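C-di-GMP synthase (Capnocytophaga granulosa, PDB 6WT9) synthesises the cyclic dinucleotide messenger 3',3'-c-di-GMP from two molecules of GTP as part of a CBASS antiphage defence system. Local coordinates at residues A[27-32]-A[44-49]; A[23-28]-A[51-56]; A[192-197]-A[227-232]. All coordinates share one frame; numbering follows the deposited sequence.

Interaction 1 (A[27-32]-A[44-49]); sequences TKFFSD and YITLAM
T46, whose methyl group packs against F29, has a hydroxyl held by several groups. T46 OG1 bonds to the backbone oxygen of L42 one turn earlier in its own helix. It also bonds to the hydroxyl of Y289, and more weakly to the amine of K288. These partners probably fix the rotation of the T46 side chain and satisfy its buried oxygen. CG2 is anti to the backbone N and is left for the apolar side. T46 CG2 meets F29 CE1 at 3.6 Å.

F29 is the one residue of 27-32 that reaches 44-49. Its CG is anti to the backbone N (chi1 174°), and the ring extends toward the backbone of 44-49. F29 CE1 lies 3.6 Å from L47 CA. F29 CZ lies 3.7 Å from L47 N. The carbonyl carbon of T46 sits in the plane of the ring, at its edge. L47 completes the contact with its CD1 branch: L47 CD1 is 3.8 Å from F29 CE1. The two side chains meet at about a right angle. The contact has no hydrogen bond across it and buries 143 Å² in all.

Within 27-32 the F29 ring also has a neighbour: F29 CD2 stands 3.9 Å above the plane of the F30 ring, over its centre. K28 NZ and D32 OD2 form a long, weak salt bridge of 3.5 Å one turn apart on the same helix.

Helix 23-32 thus packs on one side of helix 40-49. L47 also touches F10, L13 and Q14 of helix 6-17. Other residues of 44-49 face the rest of the helical bundle: Y44 OH bonds to D259 of helix 245-259, while I45 and M49 pack on that helix and on helix 291-304.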
loop_
_atom_site.group_PDB
_atom_site.type_symbol
_atom_site.label_atom_id
_atom_site.label_comp_id
_atom_site.label_asym_id
_atom_site.label_seq_id
_atom_site.Cartn_x
_atom_site.Cartn_y
_atom_site.Cartn_z
ATOM N N THR A 27 -17.566 1.925 -17.157
ATOM C CA THR A 27 -18.055 3.031 -17.971
ATOM C C THR A 27 -17.393 4.345 -17.578
ATOM O O THR A 27 -16.995 5.131 -18.445
ATOM C CB THR A 27 -19.575 3.131 -17.858
ATOM O OG1 THR A 27 -20.170 1.947 -18.404
ATOM C CG2 THR A 27 -20.096 4.344 -18.617
ATOM N N LYS A 28 -17.254 4.600 -16.274
ATOM C CA LYS A 28 -16.572 5.813 -15.837
ATOM C C LYS A 28 -15.114 5.824 -16.281
ATOM O O LYS A 28 -14.558 6.894 -16.557
ATOM C CB LYS A 28 -16.678 5.957 -14.316
ATOM C CG LYS A 28 -15.673 6.921 -13.698
ATOM C CD LYS A 28 -16.058 7.318 -12.283
ATOM C CE LYS A 28 -17.092 8.431 -12.292
ATOM N NZ LYS A 28 -16.586 9.646 -12.992
ATOM N N PHE A 29 -14.487 4.651 -16.377
ATOM C CA PHE A 29 -13.096 4.579 -16.810
ATOM C C PHE A 29 -12.944 5.063 -18.249
ATOM O O PHE A 29 -12.147 5.963 -18.536
ATOM C CB PHE A 29 -12.576 3.149 -16.660
ATOM C CG PHE A 29 -11.199 2.943 -17.221
ATOM C CD1 PHE A 29 -10.079 3.352 -16.517
ATOM C CD2 PHE A 29 -11.024 2.333 -18.452
ATOM C CE1 PHE A 29 -8.809 3.163 -17.033
ATOM C CE2 PHE A 29 -9.758 2.139 -18.974
ATOM C CZ PHE A 29 -8.648 2.555 -18.261
ATOM N N PHE A 30 -13.704 4.470 -19.172
ATOM C CA PHE A 30 -13.612 4.876 -20.570
ATOM C C PHE A 30 -14.165 6.278 -20.786
ATOM O O PHE A 30 -13.711 6.989 -21.690
ATOM C CB PHE A 30 -14.338 3.871 -21.464
ATOM C CG PHE A 30 -13.614 2.562 -21.612
ATOM C CD1 PHE A 30 -12.507 2.459 -22.436
ATOM C CD2 PHE A 30 -14.043 1.434 -20.932
ATOM C CE1 PHE A 30 -11.837 1.260 -22.577
ATOM C CE2 PHE A 30 -13.377 0.231 -21.068
ATOM C CZ PHE A 30 -12.272 0.145 -21.891
ATOM N N SER A 31 -15.138 6.694 -19.973
ATOM C CA SER A 31 -15.638 8.060 -20.066
ATOM C C SER A 31 -14.574 9.065 -19.641
ATOM O O SER A 31 -14.383 10.092 -20.303
ATOM C CB SER A 31 -16.895 8.219 -19.213
ATOM O OG SER A 31 -17.315 9.572 -19.169
ATOM N N ASP A 32 -13.870 8.785 -18.542
ATOM C CA ASP A 32 -12.825 9.686 -18.072
ATOM C C ASP A 32 -11.569 9.622 -18.930
ATOM O O ASP A 32 -10.731 10.528 -18.845
ATOM C CB ASP A 32 -12.465 9.370 -16.620
ATOM C CG ASP A 32 -13.589 9.691 -15.654
ATOM O OD1 ASP A 32 -14.647 10.179 -16.107
ATOM O OD2 ASP A 32 -13.414 9.452 -14.441
ATOM N N TYR A 44 -3.982 -0.340 -20.508
ATOM C CA TYR A 44 -3.296 -0.981 -19.393
ATOM C C TYR A 44 -2.605 0.046 -18.508
ATOM O O TYR A 44 -2.690 -0.032 -17.277
ATOM C CB TYR A 44 -2.293 -2.006 -19.925
ATOM C CG TYR A 44 -1.484 -2.702 -18.856
ATOM C CD1 TYR A 44 -2.065 -3.649 -18.025
ATOM C CD2 TYR A 44 -0.135 -2.419 -18.685
ATOM C CE1 TYR A 44 -1.329 -4.289 -17.048
ATOM C CE2 TYR A 44 0.609 -3.055 -17.713
ATOM C CZ TYR A 44 0.009 -3.990 -16.897
ATOM O OH TYR A 44 0.748 -4.625 -15.927
ATOM N N ILE A 45 -1.930 1.024 -19.113
ATOM C CA ILE A 45 -1.234 2.041 -18.334
ATOM C C ILE A 45 -2.227 2.906 -17.567
ATOM O O ILE A 45 -2.026 3.203 -16.383
ATOM C CB ILE A 45 -0.334 2.890 -19.250
ATOM C CG1 ILE A 45 0.738 2.016 -19.906
ATOM C CG2 ILE A 45 0.319 4.018 -18.466
ATOM C CD1 ILE A 45 1.476 2.709 -21.029
ATOM N N THR A 46 -3.316 3.319 -18.222
ATOM C CA THR A 46 -4.284 4.194 -17.566
ATOM C C THR A 46 -4.973 3.492 -16.404
ATOM O O THR A 46 -5.185 4.095 -15.346
ATOM C CB THR A 46 -5.320 4.691 -18.574
ATOM O OG1 THR A 46 -4.662 5.382 -19.643
ATOM C CG2 THR A 46 -6.296 5.640 -17.900
ATOM N N LEU A 47 -5.328 2.217 -16.577
ATOM C CA LEU A 47 -5.984 1.491 -15.495
ATOM C C LEU A 47 -5.010 1.150 -14.375
ATOM O O LEU A 47 -5.397 1.154 -13.201
ATOM C CB LEU A 47 -6.644 0.221 -16.032
ATOM C CG LEU A 47 -7.539 -0.510 -15.031
ATOM C CD1 LEU A 47 -8.540 0.456 -14.418
ATOM C CD2 LEU A 47 -8.255 -1.676 -15.695
ATOM N N ALA A 48 -3.748 0.866 -14.708
ATOM C CA ALA A 48 -2.758 0.562 -13.680
ATOM C C ALA A 48 -2.441 1.768 -12.809
ATOM O O ALA A 48 -1.903 1.597 -11.710
ATOM C CB ALA A 48 -1.475 0.030 -14.320
HETATM N N MSE A 49 -2.754 2.974 -13.271
HETATM C CA MSE A 49 -2.538 4.183 -12.490
HETATM C C MSE A 49 -3.824 4.611 -11.801
HETATM O O MSE A 49 -3.802 5.386 -10.845
HETATM C CB MSE A 49 -2.023 5.312 -13.379
HETATM C CG MSE A 49 -0.650 5.061 -13.967
HETATM SE SE MSE A 49 -0.080 6.516 -15.136
HETATM C CE MSE A 49 1.769 5.948 -15.401
#

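Interaction 2 (A[23-28]-A[51-56]); sequences QEITTK and GVSPEY
I25 meets S53 and Y56 where helix 23-32 faces the start of helix 54-71. In sequence order, the first of these two helices begins with Q23. E24 comes next. E24 OE2 is 4.5 Å from E55 OE2; the like charges may disfavour each other slightly, though both residues are exposed.

I25 carries the contact. CG1 is anti to the carbonyl carbon (chi1 -66°), and from there CD1 touches both S53 and Y56. I25 CD1 lies 3.6 Å from S53 CB. I25 CD1 is 3.5 Å from Y56 CE2. I25 CG1 lies 3.7 Å from S53 OG. S53 is the N-cap of helix 54-71: S53 OG accepts from E55 N at 3.2 Å, with an N-H...O angle of 158°. The isoleucine therefore packs on the capping residue itself. Y56 is held at its far end, where its hydroxyl bonds to N18 OD1 and E20 N in the loop before helix 23-32.

T27, further along, makes no contact with 51-56. It gives two bonds to the backbone oxygen of Q23. T27 OG1 donates to Q23 O at 3.1 Å from above the carbonyl plane, while T27 N bonds to Q23 O at 2.8 Å.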
loop_
_atom_site.group_PDB
_atom_site.type_symbol
_atom_site.label_atom_id
_atom_site.label_comp_id
_atom_site.label_asym_id
_atom_site.label_seq_id
_atom_site.Cartn_x
_atom_site.Cartn_y
_atom_site.Cartn_z
ATOM N N GLN A 23 -20.320 -2.497 -13.835
ATOM C CA GLN A 23 -20.248 -1.813 -15.121
ATOM C C GLN A 23 -20.099 -0.305 -14.960
ATOM O O GLN A 23 -19.500 0.350 -15.823
ATOM C CB GLN A 23 -21.485 -2.143 -15.957
ATOM C CG GLN A 23 -21.422 -1.630 -17.383
ATOM C CD GLN A 23 -20.252 -2.200 -18.159
ATOM O OE1 GLN A 23 -19.929 -3.383 -18.039
ATOM N NE2 GLN A 23 -19.605 -1.359 -18.957
ATOM N N GLU A 24 -20.630 0.264 -13.874
ATOM C CA GLU A 24 -20.486 1.701 -13.659
ATOM C C GLU A 24 -19.023 2.100 -13.511
ATOM O O GLU A 24 -18.637 3.204 -13.909
ATOM C CB GLU A 24 -21.290 2.139 -12.432
ATOM C CG GLU A 24 -20.860 1.502 -11.117
ATOM C CD GLU A 24 -21.530 0.163 -10.852
ATOM O OE1 GLU A 24 -22.163 -0.388 -11.777
ATOM O OE2 GLU A 24 -21.426 -0.334 -9.710
ATOM N N ILE A 25 -18.195 1.214 -12.951
ATOM C CA ILE A 25 -16.765 1.491 -12.850
ATOM C C ILE A 25 -16.123 1.475 -14.229
ATOM O O ILE A 25 -15.338 2.367 -14.574
ATOM C CB ILE A 25 -16.097 0.478 -11.903
ATOM C CG1 ILE A 25 -16.613 0.666 -10.475
ATOM C CG2 ILE A 25 -14.580 0.610 -11.961
ATOM C CD1 ILE A 25 -16.270 -0.476 -9.551
ATOM N N THR A 26 -16.449 0.467 -15.040
ATOM C CA THR A 26 -15.860 0.363 -16.371
ATOM C C THR A 26 -16.300 1.517 -17.262
ATOM O O THR A 26 -15.497 2.049 -18.039
ATOM C CB THR A 26 -16.236 -0.978 -17.002
ATOM O OG1 THR A 26 -15.896 -2.040 -16.101
ATOM C CG2 THR A 26 -15.490 -1.177 -18.314
ATOM N N THR A 27 -17.566 1.925 -17.157
ATOM C CA THR A 27 -18.055 3.031 -17.971
ATOM C C THR A 27 -17.393 4.345 -17.578
ATOM O O THR A 27 -16.995 5.131 -18.445
ATOM C CB THR A 27 -19.575 3.131 -17.858
ATOM O OG1 THR A 27 -20.170 1.947 -18.404
ATOM C CG2 THR A 27 -20.096 4.344 -18.617
ATOM N N LYS A 28 -17.254 4.600 -16.274
ATOM C CA LYS A 28 -16.572 5.813 -15.837
ATOM C C LYS A 28 -15.114 5.824 -16.281
ATOM O O LYS A 28 -14.558 6.894 -16.557
ATOM C CB LYS A 28 -16.678 5.957 -14.316
ATOM C CG LYS A 28 -15.673 6.921 -13.698
ATOM C CD LYS A 28 -16.058 7.318 -12.283
ATOM C CE LYS A 28 -17.092 8.431 -12.292
ATOM N NZ LYS A 28 -16.586 9.646 -12.992
ATOM N N GLY A 51 -7.090 4.819 -9.549
ATOM C CA GLY A 51 -7.417 4.392 -8.206
ATOM C C GLY A 51 -8.546 3.378 -8.201
ATOM O O GLY A 51 -9.460 3.426 -9.024
ATOM N N VAL A 52 -8.458 2.426 -7.269
ATOM C CA VAL A 52 -9.566 1.506 -7.054
ATOM C C VAL A 52 -10.809 2.315 -6.722
ATOM O O VAL A 52 -10.750 3.304 -5.979
ATOM C CB VAL A 52 -9.229 0.503 -5.935
ATOM C CG1 VAL A 52 -10.457 -0.305 -5.540
ATOM C CG2 VAL A 52 -8.106 -0.424 -6.372
ATOM N N SER A 53 -11.937 1.918 -7.301
ATOM C CA SER A 53 -13.177 2.652 -7.088
ATOM C C SER A 53 -13.520 2.686 -5.600
ATOM O O SER A 53 -13.307 1.695 -4.890
ATOM C CB SER A 53 -14.320 2.012 -7.874
ATOM O OG SER A 53 -15.575 2.537 -7.473
ATOM N N PRO A 54 -14.040 3.805 -5.092
ATOM C CA PRO A 54 -14.428 3.853 -3.673
ATOM C C PRO A 54 -15.517 2.861 -3.311
ATOM O O PRO A 54 -15.715 2.591 -2.119
ATOM C CB PRO A 54 -14.900 5.301 -3.483
ATOM C CG PRO A 54 -15.248 5.777 -4.857
ATOM C CD PRO A 54 -14.296 5.081 -5.783
ATOM N N GLU A 55 -16.230 2.312 -4.299
ATOM C CA GLU A 55 -17.189 1.244 -4.029
ATOM C C GLU A 55 -16.526 0.083 -3.300
ATOM O O GLU A 55 -17.081 -0.456 -2.335
ATOM C CB GLU A 55 -17.813 0.767 -5.341
ATOM C CG GLU A 55 -18.880 -0.302 -5.181
ATOM C CD GLU A 55 -20.274 0.278 -5.041
ATOM O OE1 GLU A 55 -20.391 1.500 -4.810
ATOM O OE2 GLU A 55 -21.251 -0.489 -5.170
ATOM N N TYR A 56 -15.330 -0.312 -3.743
ATOM C CA TYR A 56 -14.585 -1.367 -3.065
ATOM C C TYR A 56 -13.905 -0.854 -1.803
ATOM O O TYR A 56 -13.903 -1.538 -0.774
ATOM C CB TYR A 56 -13.542 -1.967 -4.006
ATOM C CG TYR A 56 -14.123 -2.729 -5.170
ATOM C CD1 TYR A 56 -14.601 -4.021 -5.004
ATOM C CD2 TYR A 56 -14.181 -2.165 -6.436
ATOM C CE1 TYR A 56 -15.132 -4.726 -6.064
ATOM C CE2 TYR A 56 -14.709 -2.865 -7.505
ATOM C CZ TYR A 56 -15.184 -4.145 -7.311
ATOM O OH TYR A 56 -15.711 -4.850 -8.367
#

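Interaction 3 (A[192-197]-A[227-232]); sequences ANWYDD and FPFLSI
F229, near the start of helix 228-241, meets W194 at the end of strand 185-194. The helix is led in by F227, its N-cap residue. The backbone oxygen F227 O accepts from S231 N at 3.2 Å in the first turn.

P228 follows. It does not reach 192-197, but it backs the residue that does. P228 CG lies 4.0 Å above the F229 ring, over its centre, and so covers one face. The proline also touches L101 and I212 in the sheet.

F229 makes the contact. Its CG is anti to the carbonyl carbon (chi1 -47°), beside the backbone N. F229 CE2 comes within 3.4 Å of W194 CH2. W194 CZ3 is 3.7 Å from F229 CE2 and lies in the plane of the F229 ring, at its edge. The phenyl ring and the six-membered ring of the indole meet rim to rim. Their centroids are 5.8 Å apart. The planes are at 54°, and neither ring lies over the face of the other. Only the far end of the indole takes part, on the side away from NE1. That nitrogen makes a weak hydrogen bond to E79 OE1.

I232 continues the helix, with I232 N bonded to P228 O at 3.0 Å.

Both aromatic residues also pack on I103 of strand 98-104, which pairs in parallel with strand 185-194. The first turn of helix 228-241 packs against the mixed sheet through P228 and F229. This joins the central sheet of the nucleotidyltransferase domain to the helix that follows strand 221-226, consistent with the nucleotidyltransferase fold of the CD-NTase family.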
loop_
_atom_site.group_PDB
_atom_site.type_symbol
_atom_site.label_atom_id
_atom_site.label_comp_id
_atom_site.label_asym_id
_atom_site.label_seq_id
_atom_site.Cartn_x
_atom_site.Cartn_y
_atom_site.Cartn_z
ATOM N N ALA A 192 -0.337 -2.917 19.505
ATOM C CA ALA A 192 0.819 -2.037 19.611
ATOM C C ALA A 192 0.609 -1.045 20.750
ATOM O O ALA A 192 -0.450 -1.007 21.386
ATOM C CB ALA A 192 1.075 -1.308 18.286
ATOM N N ASN A 193 1.643 -0.244 21.009
ATOM C CA ASN A 193 1.560 0.887 21.923
ATOM C C ASN A 193 2.425 2.018 21.380
ATOM O O ASN A 193 3.231 1.829 20.465
ATOM C CB ASN A 193 1.988 0.505 23.347
ATOM C CG ASN A 193 3.478 0.253 23.465
ATOM O OD1 ASN A 193 4.119 -0.215 22.524
ATOM N ND2 ASN A 193 4.038 0.560 24.628
ATOM N N TRP A 194 2.250 3.206 21.951
ATOM C CA TRP A 194 3.001 4.377 21.519
ATOM C C TRP A 194 4.419 4.348 22.074
ATOM O O TRP A 194 4.648 3.940 23.216
ATOM C CB TRP A 194 2.303 5.661 21.971
ATOM C CG TRP A 194 0.930 5.845 21.408
ATOM C CD1 TRP A 194 -0.252 5.732 22.078
ATOM C CD2 TRP A 194 0.595 6.175 20.055
ATOM N NE1 TRP A 194 -1.303 5.973 21.228
ATOM C CE2 TRP A 194 -0.809 6.248 19.980
ATOM C CE3 TRP A 194 1.346 6.417 18.902
ATOM C CZ2 TRP A 194 -1.479 6.551 18.796
ATOM C CZ3 TRP A 194 0.680 6.720 17.726
ATOM C CH2 TRP A 194 -0.719 6.784 17.683
ATOM N N TYR A 195 5.373 4.788 21.257
ATOM C CA TYR A 195 6.754 4.911 21.707
ATOM C C TYR A 195 6.871 6.060 22.701
ATOM O O TYR A 195 6.476 7.192 22.408
ATOM C CB TYR A 195 7.677 5.136 20.510
ATOM C CG TYR A 195 9.142 5.268 20.863
ATOM C CD1 TYR A 195 9.935 4.144 21.056
ATOM C CD2 TYR A 195 9.736 6.517 20.991
ATOM C CE1 TYR A 195 11.276 4.260 21.374
ATOM C CE2 TYR A 195 11.076 6.643 21.309
ATOM C CZ TYR A 195 11.840 5.511 21.498
ATOM O OH TYR A 195 13.174 5.633 21.816
ATOM N N ASP A 196 7.416 5.767 23.888
ATOM C CA ASP A 196 7.421 6.724 24.989
ATOM C C ASP A 196 8.824 6.968 25.542
ATOM O O ASP A 196 8.962 7.472 26.662
ATOM C CB ASP A 196 6.489 6.252 26.109
ATOM C CG ASP A 196 6.014 7.387 26.995
ATOM O OD1 ASP A 196 6.330 8.556 26.689
ATOM O OD2 ASP A 196 5.324 7.110 27.999
ATOM N N ASP A 197 9.865 6.628 24.789
ATOM C CA ASP A 197 11.231 6.851 25.249
ATOM C C ASP A 197 11.812 8.126 24.643
ATOM O O ASP A 197 11.077 9.045 24.285
ATOM C CB ASP A 197 12.120 5.653 24.908
ATOM C CG ASP A 197 11.625 4.362 25.530
ATOM O OD1 ASP A 197 10.923 4.428 26.561
ATOM O OD2 ASP A 197 11.941 3.282 24.990
ATOM N N PHE A 227 6.453 3.886 11.856
ATOM C CA PHE A 227 5.830 5.194 11.655
ATOM C C PHE A 227 4.801 5.104 10.535
ATOM O O PHE A 227 4.979 5.689 9.460
ATOM C CB PHE A 227 6.889 6.254 11.347
ATOM C CG PHE A 227 7.952 6.375 12.408
ATOM C CD1 PHE A 227 9.069 5.552 12.389
ATOM C CD2 PHE A 227 7.836 7.313 13.421
ATOM C CE1 PHE A 227 10.049 5.665 13.362
ATOM C CE2 PHE A 227 8.811 7.431 14.396
ATOM C CZ PHE A 227 9.920 6.605 14.366
ATOM N N PRO A 228 3.695 4.388 10.760
ATOM C CA PRO A 228 2.714 4.202 9.683
ATOM C C PRO A 228 1.869 5.439 9.429
ATOM O O PRO A 228 1.507 5.723 8.282
ATOM C CB PRO A 228 1.863 3.034 10.192
ATOM C CG PRO A 228 1.915 3.169 11.676
ATOM C CD PRO A 228 3.284 3.711 12.005
ATOM N N PHE A 229 1.545 6.183 10.488
ATOM C CA PHE A 229 0.691 7.355 10.329
ATOM C C PHE A 229 1.450 8.503 9.677
ATOM O O PHE A 229 0.883 9.252 8.873
ATOM C CB PHE A 229 0.130 7.777 11.685
ATOM C CG PHE A 229 -0.429 6.639 12.482
ATOM C CD1 PHE A 229 -1.297 5.729 11.899
ATOM C CD2 PHE A 229 -0.069 6.463 13.806
ATOM C CE1 PHE A 229 -1.805 4.673 12.628
ATOM C CE2 PHE A 229 -0.574 5.411 14.539
ATOM C CZ PHE A 229 -1.442 4.515 13.952
ATOM N N LEU A 230 2.732 8.657 10.017
ATOM C CA LEU A 230 3.562 9.654 9.350
ATOM C C LEU A 230 3.735 9.321 7.876
ATOM O O LEU A 230 3.700 10.213 7.021
ATOM C CB LEU A 230 4.921 9.751 10.044
ATOM C CG LEU A 230 5.976 10.649 9.393
ATOM C CD1 LEU A 230 5.468 12.078 9.272
ATOM C CD2 LEU A 230 7.276 10.604 10.184
ATOM N N SER A 231 3.918 8.036 7.559
ATOM C CA SER A 231 4.040 7.625 6.164
ATOM C C SER A 231 2.755 7.906 5.395
ATOM O O SER A 231 2.796 8.413 4.267
ATOM C CB SER A 231 4.400 6.142 6.086
ATOM O OG SER A 231 5.611 5.875 6.768
ATOM N N ILE A 232 1.607 7.584 5.992
ATOM C CA ILE A 232 0.321 7.831 5.344
ATOM C C ILE A 232 0.136 9.320 5.078
ATOM O O ILE A 232 -0.229 9.732 3.972
ATOM C CB ILE A 232 -0.827 7.269 6.203
ATOM C CG1 ILE A 232 -0.851 5.742 6.130
ATOM C CG2 ILE A 232 -2.164 7.870 5.778
ATOM C CD1 ILE A 232 -1.794 5.104 7.124
#

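In the fold
The chain starts with helix 6-17 and then enters helix 23-32, from which interactions 1 and 2 both set out. Interaction 1 closes the shorter loop, with 11 residues between its segments. Interaction 2 spans 22 residues and encloses it, since 23-28 begins earlier and 51-56 lies later; the two share T27 and K28. Together they tie helix 23-32 to the two successive helices 40-49 and 54-71. Interaction 3 comes later, in series with both. It closes a loop of 29 residues holding strands 212-216 and 221-226, and joins sheet to helix. Its centre is about 35 Å from that of interaction 1, on the opposite side of the chain's centre.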